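Local coordinates for antigen MTB48, Mycobacterial protein (Mycobacterium smegmatis, PDB 4WJ1) that probably takes part in DNA conjugation, at least in the recipient strain, and is the EspB protein of the ESX-1 type VII secretion system, present here as its PE-PPE part, at residues Tyr158-Asp161 against Gln162-Tyr166; Thr201-Ala204 against Asp205-Ala208. One frame throughout, in Å; residues are numbered along the deposited sequence.

Contact 1 (Tyr158-Asp161 against Gln162-Tyr166)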
ATOM      1  N   TYR A 158      10.225 -11.412  -7.276  1.00 25.67           N
ATOM      2  CA  TYR A 158       9.228 -11.971  -6.384  1.00 27.77           C
ATOM      3  C   TYR A 158       8.460 -10.841  -5.663  1.00 31.49           C
ATOM      4  O   TYR A 158       7.248 -10.910  -5.466  1.00 31.50           O
ATOM      5  CB  TYR A 158       9.877 -12.898  -5.377  1.00 25.72           C
ATOM      6  CG  TYR A 158       8.867 -13.683  -4.609  1.00 25.81           C
ATOM      7  CD1 TYR A 158       7.800 -14.276  -5.260  1.00 25.90           C
ATOM      8  CD2 TYR A 158       8.974 -13.838  -3.227  1.00 25.93           C
ATOM      9  CE1 TYR A 158       6.854 -15.000  -4.560  1.00 26.85           C
ATOM     10  CE2 TYR A 158       8.033 -14.556  -2.519  1.00 33.10           C
ATOM     11  CZ  TYR A 158       6.977 -15.143  -3.194  1.00 32.46           C
ATOM     12  OH  TYR A 158       6.041 -15.869  -2.496  1.00 37.55           O
ATOM     13  N   PHE A 159       9.212  -9.822  -5.261  1.00 28.74           N
ATOM     14  CA  PHE A 159       8.699  -8.606  -4.675  1.00 29.04           C
ATOM     15  C   PHE A 159       7.663  -8.018  -5.614  1.00 34.18           C
ATOM     16  O   PHE A 159       6.554  -7.684  -5.201  1.00 38.07           O
ATOM     17  CB  PHE A 159       9.876  -7.648  -4.415  1.00 34.01           C
ATOM     18  CG  PHE A 159       9.486  -6.203  -4.104  1.00 37.64           C
ATOM     19  CD1 PHE A 159       9.306  -5.280  -5.124  1.00 31.84           C
ATOM     20  CD2 PHE A 159       9.400  -5.759  -2.789  1.00 35.51           C
ATOM     21  CE1 PHE A 159       9.006  -3.958  -4.841  1.00 37.31           C
ATOM     22  CE2 PHE A 159       9.094  -4.441  -2.497  1.00 38.64           C
ATOM     23  CZ  PHE A 159       8.891  -3.537  -3.525  1.00 37.00           C
ATOM     24  N   ARG A 160       8.021  -7.937  -6.892  1.00 30.19           N
ATOM     25  CA  ARG A 160       7.108  -7.422  -7.897  1.00 32.01           C
ATOM     26  C   ARG A 160       5.840  -8.265  -7.941  1.00 32.81           C
ATOM     27  O   ARG A 160       4.740  -7.739  -7.913  1.00 29.87           O
ATOM     28  CB  ARG A 160       7.781  -7.388  -9.266  1.00 26.28           C
ATOM     29  CG  ARG A 160       6.934  -6.794 -10.376  1.00 34.92           C
ATOM     30  CD  ARG A 160       6.097  -7.851 -11.089  1.00 38.35           C
ATOM     31  NE  ARG A 160       6.872  -9.054 -11.377  1.00 38.23           N
ATOM     32  CZ  ARG A 160       7.656  -9.191 -12.442  1.00 38.79           C
ATOM     33  NH1 ARG A 160       7.768  -8.188 -13.307  1.00 36.28           N
ATOM     34  NH2 ARG A 160       8.331 -10.321 -12.639  1.00 38.26           N
ATOM     35  N   ASP A 161       5.994  -9.578  -8.011  1.00 31.43           N
ATOM     36  CA  ASP A 161       4.837 -10.463  -8.035  1.00 27.31           C
ATOM     37  C   ASP A 161       3.968 -10.278  -6.792  1.00 31.87           C
ATOM     38  O   ASP A 161       2.738 -10.288  -6.877  1.00 34.25           O
ATOM     39  CB  ASP A 161       5.280 -11.926  -8.134  1.00 32.00           C
ATOM     40  CG  ASP A 161       5.945 -12.260  -9.462  1.00 35.54           C
ATOM     41  OD1 ASP A 161       5.865 -11.459 -10.410  1.00 41.64           O
ATOM     42  OD2 ASP A 161       6.543 -13.349  -9.558  1.00 49.08           O
ATOM     43  N   GLN A 162       4.601 -10.115  -5.634  1.00 25.63           N
ATOM     44  CA  GLN A 162       3.846 -10.031  -4.395  1.00 29.49           C
ATOM     45  C   GLN A 162       2.987  -8.770  -4.327  1.00 33.18           C
ATOM     46  O   GLN A 162       1.863  -8.797  -3.842  1.00 31.91           O
ATOM     47  CB  GLN A 162       4.782 -10.064  -3.196  1.00 31.44           C
ATOM     48  CG  GLN A 162       5.435 -11.389  -2.928  1.00 31.43           C
ATOM     49  CD  GLN A 162       6.184 -11.363  -1.633  1.00 37.34           C
ATOM     50  OE1 GLN A 162       5.671 -11.804  -0.622  1.00 39.73           O
ATOM     51  NE2 GLN A 162       7.404 -10.819  -1.648  1.00 52.02           N
ATOM     52  N   TRP A 163       3.539  -7.665  -4.805  1.00 30.56           N
ATOM     53  CA  TRP A 163       2.835  -6.413  -4.776  1.00 29.51           C
ATOM     54  C   TRP A 163       1.721  -6.448  -5.797  1.00 36.70           C
ATOM     55  O   TRP A 163       0.582  -6.073  -5.493  1.00 37.39           O
ATOM     56  CB  TRP A 163       3.785  -5.248  -5.016  1.00 26.01           C
ATOM     57  CG  TRP A 163       4.418  -4.847  -3.735  1.00 25.92           C
ATOM     58  CD1 TRP A 163       5.684  -5.147  -3.300  1.00 29.46           C
ATOM     59  CD2 TRP A 163       3.802  -4.102  -2.676  1.00 34.06           C
ATOM     60  NE1 TRP A 163       5.898  -4.612  -2.046  1.00 31.18           N
ATOM     61  CE2 TRP A 163       4.754  -3.970  -1.643  1.00 31.69           C
ATOM     62  CE3 TRP A 163       2.540  -3.522  -2.507  1.00 30.28           C
ATOM     63  CZ2 TRP A 163       4.481  -3.292  -0.465  1.00 31.81           C
ATOM     64  CZ3 TRP A 163       2.274  -2.849  -1.340  1.00 32.67           C
ATOM     65  CH2 TRP A 163       3.236  -2.736  -0.333  1.00 30.49           C
ATOM     66  N   ARG A 164       2.032  -6.930  -6.990  1.00 32.71           N
ATOM     67  CA  ARG A 164       1.022  -7.038  -8.030  1.00 36.02           C
ATOM     68  C   ARG A 164      -0.186  -7.815  -7.528  1.00 39.38           C
ATOM     69  O   ARG A 164      -1.330  -7.436  -7.770  1.00 40.79           O
ATOM     70  CB  ARG A 164       1.591  -7.715  -9.266  1.00 29.74           C
ATOM     71  CG  ARG A 164       0.592  -7.912 -10.387  1.00 33.22           C
ATOM     72  CD  ARG A 164       1.124  -8.922 -11.390  1.00 42.08           C
ATOM     73  NE  ARG A 164       1.207 -10.243 -10.778  1.00 50.41           N
ATOM     74  CZ  ARG A 164       2.138 -11.150 -11.057  1.00 49.93           C
ATOM     75  NH1 ARG A 164       3.079 -10.882 -11.957  1.00 48.70           N
ATOM     76  NH2 ARG A 164       2.127 -12.323 -10.428  1.00 45.69           N
ATOM     77  N   ASP A 165       0.072  -8.887  -6.795  1.00 34.80           N
ATOM     78  CA  ASP A 165      -1.008  -9.772  -6.401  1.00 34.20           C
ATOM     79  C   ASP A 165      -1.733  -9.305  -5.180  1.00 33.32           C
ATOM     80  O   ASP A 165      -2.795  -9.832  -4.847  1.00 36.67           O
ATOM     81  CB  ASP A 165      -0.474 -11.159  -6.164  1.00 34.11           C
ATOM     82  CG  ASP A 165      -0.023 -11.810  -7.435  1.00 39.71           C
ATOM     83  OD1 ASP A 165      -0.507 -11.461  -8.532  1.00 52.89           O
ATOM     84  OD2 ASP A 165       0.814 -12.687  -7.332  1.00 39.28           O
ATOM     85  N   TYR A 166      -1.163  -8.313  -4.511  1.00 30.38           N
ATOM     86  CA  TYR A 166      -1.786  -7.759  -3.324  1.00 28.54           C
ATOM     87  C   TYR A 166      -2.891  -6.784  -3.717  1.00 32.70           C
ATOM     88  O   TYR A 166      -3.766  -6.473  -2.918  1.00 33.85           O
ATOM     89  CB  TYR A 166      -0.753  -7.059  -2.460  1.00 27.21           C
ATOM     90  CG  TYR A 166      -1.174  -6.910  -1.020  1.00 29.31           C
ATOM     91  CD1 TYR A 166      -1.584  -8.017  -0.286  1.00 31.67           C
ATOM     92  CD2 TYR A 166      -1.145  -5.671  -0.387  1.00 27.21           C
ATOM     93  CE1 TYR A 166      -1.962  -7.893   1.033  1.00 31.51           C
ATOM     94  CE2 TYR A 166      -1.509  -5.544   0.935  1.00 30.21           C
ATOM     95  CZ  TYR A 166      -1.914  -6.658   1.637  1.00 29.99           C
ATOM     96  OH  TYR A 166      -2.273  -6.551   2.953  1.00 31.83           O
TER
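Gln162 lies over one face of the Tyr158 ring, one helical turn further on. Its CG is 4.0 Å from the centroid of the Tyr158 ring and close to the ring normal, a CH-pi contact. The amide then runs out over the CD2-CE2 side of the ring. There Gln162 NE2 is 3.8 Å from Tyr158 CD2, and the ring and amide planes are stacked at only 10°. The chain of Gln162 is extended beyond CG, which carries the amide across the ring. A bond from Gly31 N to Gln162 OE1 helps to fix the rotation of the amide.

Phe159 and Trp163 form a tilted aromatic pair, with planes 59° apart. Trp163 CD1 stands over the centre of the Phe159 ring, and Trp163 NE1 comes within 3.2 Å of Phe159 CE2.

The polar side carries a salt-bridge network of the i to i+3 kind, extended by neighbours in sequence. Asp161 OD1 forms a salt bridge with Arg164 NH1, 3.2 Å away. Asp161 OD1 also accepts a hydrogen bond from Arg160 NE at 2.8 Å. The two guanidinium groups are close, but the shared carboxylate probably offsets their charges. A bend at chi3 (67°) brings the Arg164 guanidinium back, with one face over Asp161 CA. Its NE bonds Asp165 OD1 at 3.1 Å; the oxygen is in the guanidinium plane, while NE stands above the carboxylate plane.

All this is set on helix 154-178 of the PPE domain, whose regular backbone bonds include Trp163 N to Phe159 O, 3.0 Å. The Phe159-Trp163 side faces the bundle. Trp163 packs on Ala53, Leu56 and Phe60 of helix 40-96, and on Cys210 and Leu213 of helix 187-230. Arg160 NH1 also bonds Thr218 OG1 of helix 187-230.

Contact 2 (Thr201-Ala204 against Asp205-Ala208)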
ATOM      1  N   THR A 201     -13.647   2.822  -1.019  1.00 41.41           N
ATOM      2  CA  THR A 201     -13.100   3.297  -2.273  1.00 31.75           C
ATOM      3  C   THR A 201     -11.602   3.514  -2.152  1.00 37.97           C
ATOM      4  O   THR A 201     -10.854   3.329  -3.107  1.00 38.50           O
ATOM      5  CB  THR A 201     -13.813   4.579  -2.698  1.00 32.71           C
ATOM      6  OG1 THR A 201     -15.047   4.204  -3.303  1.00 48.24           O
ATOM      7  CG2 THR A 201     -13.019   5.380  -3.705  1.00 32.56           C
ATOM      8  N   TRP A 202     -11.167   3.895  -0.959  1.00 33.50           N
ATOM      9  CA  TRP A 202      -9.773   4.199  -0.741  1.00 35.37           C
ATOM     10  C   TRP A 202      -8.941   2.910  -0.772  1.00 35.14           C
ATOM     11  O   TRP A 202      -7.845   2.879  -1.314  1.00 32.10           O
ATOM     12  CB  TRP A 202      -9.606   4.930   0.578  1.00 29.37           C
ATOM     13  CG  TRP A 202      -8.199   5.157   0.986  1.00 31.53           C
ATOM     14  CD1 TRP A 202      -7.411   6.213   0.657  1.00 35.23           C
ATOM     15  CD2 TRP A 202      -7.414   4.315   1.833  1.00 32.44           C
ATOM     16  NE1 TRP A 202      -6.170   6.081   1.241  1.00 40.47           N
ATOM     17  CE2 TRP A 202      -6.148   4.919   1.967  1.00 34.36           C
ATOM     18  CE3 TRP A 202      -7.656   3.104   2.487  1.00 33.26           C
ATOM     19  CZ2 TRP A 202      -5.131   4.363   2.736  1.00 34.91           C
ATOM     20  CZ3 TRP A 202      -6.642   2.546   3.251  1.00 31.60           C
ATOM     21  CH2 TRP A 202      -5.394   3.181   3.371  1.00 30.68           C
ATOM     22  N   TRP A 203      -9.484   1.851  -0.195  1.00 32.77           N
ATOM     23  CA  TRP A 203      -8.822   0.565  -0.227  1.00 35.71           C
ATOM     24  C   TRP A 203      -8.606   0.123  -1.669  1.00 39.06           C
ATOM     25  O   TRP A 203      -7.535  -0.363  -2.012  1.00 40.83           O
ATOM     26  CB  TRP A 203      -9.624  -0.469   0.547  1.00 27.51           C
ATOM     27  CG  TRP A 203      -9.297  -0.478   1.999  1.00 27.03           C
ATOM     28  CD1 TRP A 203     -10.164  -0.309   3.027  1.00 32.84           C
ATOM     29  CD2 TRP A 203      -8.002  -0.678   2.595  1.00 41.00           C
ATOM     30  NE1 TRP A 203      -9.504  -0.385   4.231  1.00 36.87           N
ATOM     31  CE2 TRP A 203      -8.174  -0.613   3.994  1.00 36.39           C
ATOM     32  CE3 TRP A 203      -6.716  -0.917   2.083  1.00 34.44           C
ATOM     33  CZ2 TRP A 203      -7.113  -0.769   4.889  1.00 34.43           C
ATOM     34  CZ3 TRP A 203      -5.661  -1.057   2.975  1.00 27.27           C
ATOM     35  CH2 TRP A 203      -5.866  -0.991   4.358  1.00 31.98           C
ATOM     36  N   ALA A 204      -9.607   0.320  -2.515  1.00 35.45           N
ATOM     37  CA  ALA A 204      -9.462   0.009  -3.924  1.00 33.52           C
ATOM     38  C   ALA A 204      -8.364   0.860  -4.556  1.00 38.48           C
ATOM     39  O   ALA A 204      -7.616   0.377  -5.402  1.00 40.67           O
ATOM     40  CB  ALA A 204     -10.748   0.212  -4.640  1.00 30.23           C
ATOM     41  N   ASP A 205      -8.260   2.120  -4.147  1.00 35.68           N
ATOM     42  CA  ASP A 205      -7.164   2.969  -4.623  1.00 41.19           C
ATOM     43  C   ASP A 205      -5.828   2.426  -4.131  1.00 40.65           C
ATOM     44  O   ASP A 205      -4.842   2.420  -4.863  1.00 44.43           O
ATOM     45  CB  ASP A 205      -7.341   4.424  -4.167  1.00 47.84           C
ATOM     46  CG  ASP A 205      -8.622   5.051  -4.703  1.00 63.75           C
ATOM     47  OD1 ASP A 205      -9.208   4.469  -5.643  1.00 68.16           O
ATOM     48  OD2 ASP A 205      -9.045   6.119  -4.194  1.00 73.65           O
HETATM   49  N   MSE A 206      -5.801   1.961  -2.887  1.00 28.63           N
HETATM   50  CA  MSE A 206      -4.600   1.383  -2.338  1.00 28.44           C
HETATM   51  C   MSE A 206      -4.195   0.142  -3.150  1.00 36.34           C
HETATM   52  O   MSE A 206      -3.011  -0.089  -3.395  1.00 39.62           O
HETATM   53  CB  MSE A 206      -4.803   1.046  -0.864  1.00 27.49           C
HETATM   54  CG  MSE A 206      -4.788   2.272   0.025  1.00 34.78           C
HETATM   55 SE   MSE A 206      -3.298   3.492  -0.352  0.71 28.33          SE
HETATM   56  CE  MSE A 206      -4.286   4.850  -1.347  1.00 29.36           C
ATOM     57  N   GLY A 207      -5.184  -0.637  -3.582  1.00 36.11           N
ATOM     58  CA  GLY A 207      -4.942  -1.763  -4.471  1.00 32.67           C
ATOM     59  C   GLY A 207      -4.298  -1.288  -5.767  1.00 39.23           C
ATOM     60  O   GLY A 207      -3.325  -1.852  -6.232  1.00 46.77           O
ATOM     61  N   ALA A 208      -4.832  -0.225  -6.346  1.00 39.45           N
ATOM     62  CA  ALA A 208      -4.287   0.300  -7.589  1.00 38.56           C
ATOM     63  C   ALA A 208      -2.855   0.769  -7.410  1.00 36.27           C
ATOM     64  O   ALA A 208      -2.062   0.688  -8.355  1.00 35.94           O
ATOM     65  CB  ALA A 208      -5.145   1.443  -8.106  1.00 30.63           C
TER
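Met206, modelled as selenomethionine, folds over one face of the Trp202 indole. Its CG is 3.4 Å from the centroid of the Trp202 six-membered ring and 10° off the ring normal, a tight CH-pi contact. The selenium follows at 4.3 Å from the same Trp202 centroid, in an oblique Met-aromatic contact. Met206 CE ends 3.4 Å from Trp202 NE1, so the side chain runs from the benzene part of the indole toward the pyrrole nitrogen. Torsions of both residues make this path. With chi1 at 173°, Trp202 has CG anti to its backbone N, and the indole reaches along the helix to the next turn. Met206 turns at chi2 (-47°) and again at chi3, which keeps it wrapped on the ring. Trp202 NE1 is itself bonded to Gly281 O.

Trp203 touches Met206 lightly, through CE3 at 4.0 Å from Met206 CB. Its ring face also receives its neighbour: Trp202 CZ3 stands 3.4 Å above the plane of the Trp203 ring, over the centre.

The Asp205 carboxylate lies next to the Thr201 carbonyl, acceptor against acceptor, with no bond between them. Thr201 CG2 is 4.1 Å from Asp205 OD2, a loose contact on the outer side. The backbone follows the alpha-helical pattern; Met206 N bonds Trp202 O at 2.7 Å.

The contact belongs to helix 187-230, the long helix of the PPE domain. Trp202 and Met206 both rest on Thr59 of helix 40-96, and Pro283 and Pro284 of the C-terminal segment also touch Trp202. On the side toward helix 154-178, Trp203 and Met206 pack on Leu170, and Trp203 also meets His173 edge-to-face.

Contact 1 comes first along the chain, on helix 154-178. Contact 2 follows on helix 187-230, the next helix. Their centres are about 16 Å apart, and their nearest atoms are about 5 Å apart without touching. Both belong to the PPE domain. Helix 40-96, most of which belongs to the PE domain, packs against both: Phe60 touches Trp163 of contact 1 and Met206 of contact 2. Arg26, in a loop, touches Trp203 of contact 2 and makes a weak hydrogen bond to Tyr166 at the end of the contact 1 range. The two contacts therefore mark neighbouring places along the elongated helical bundle in which PE and PPE parts of a single chain pack together.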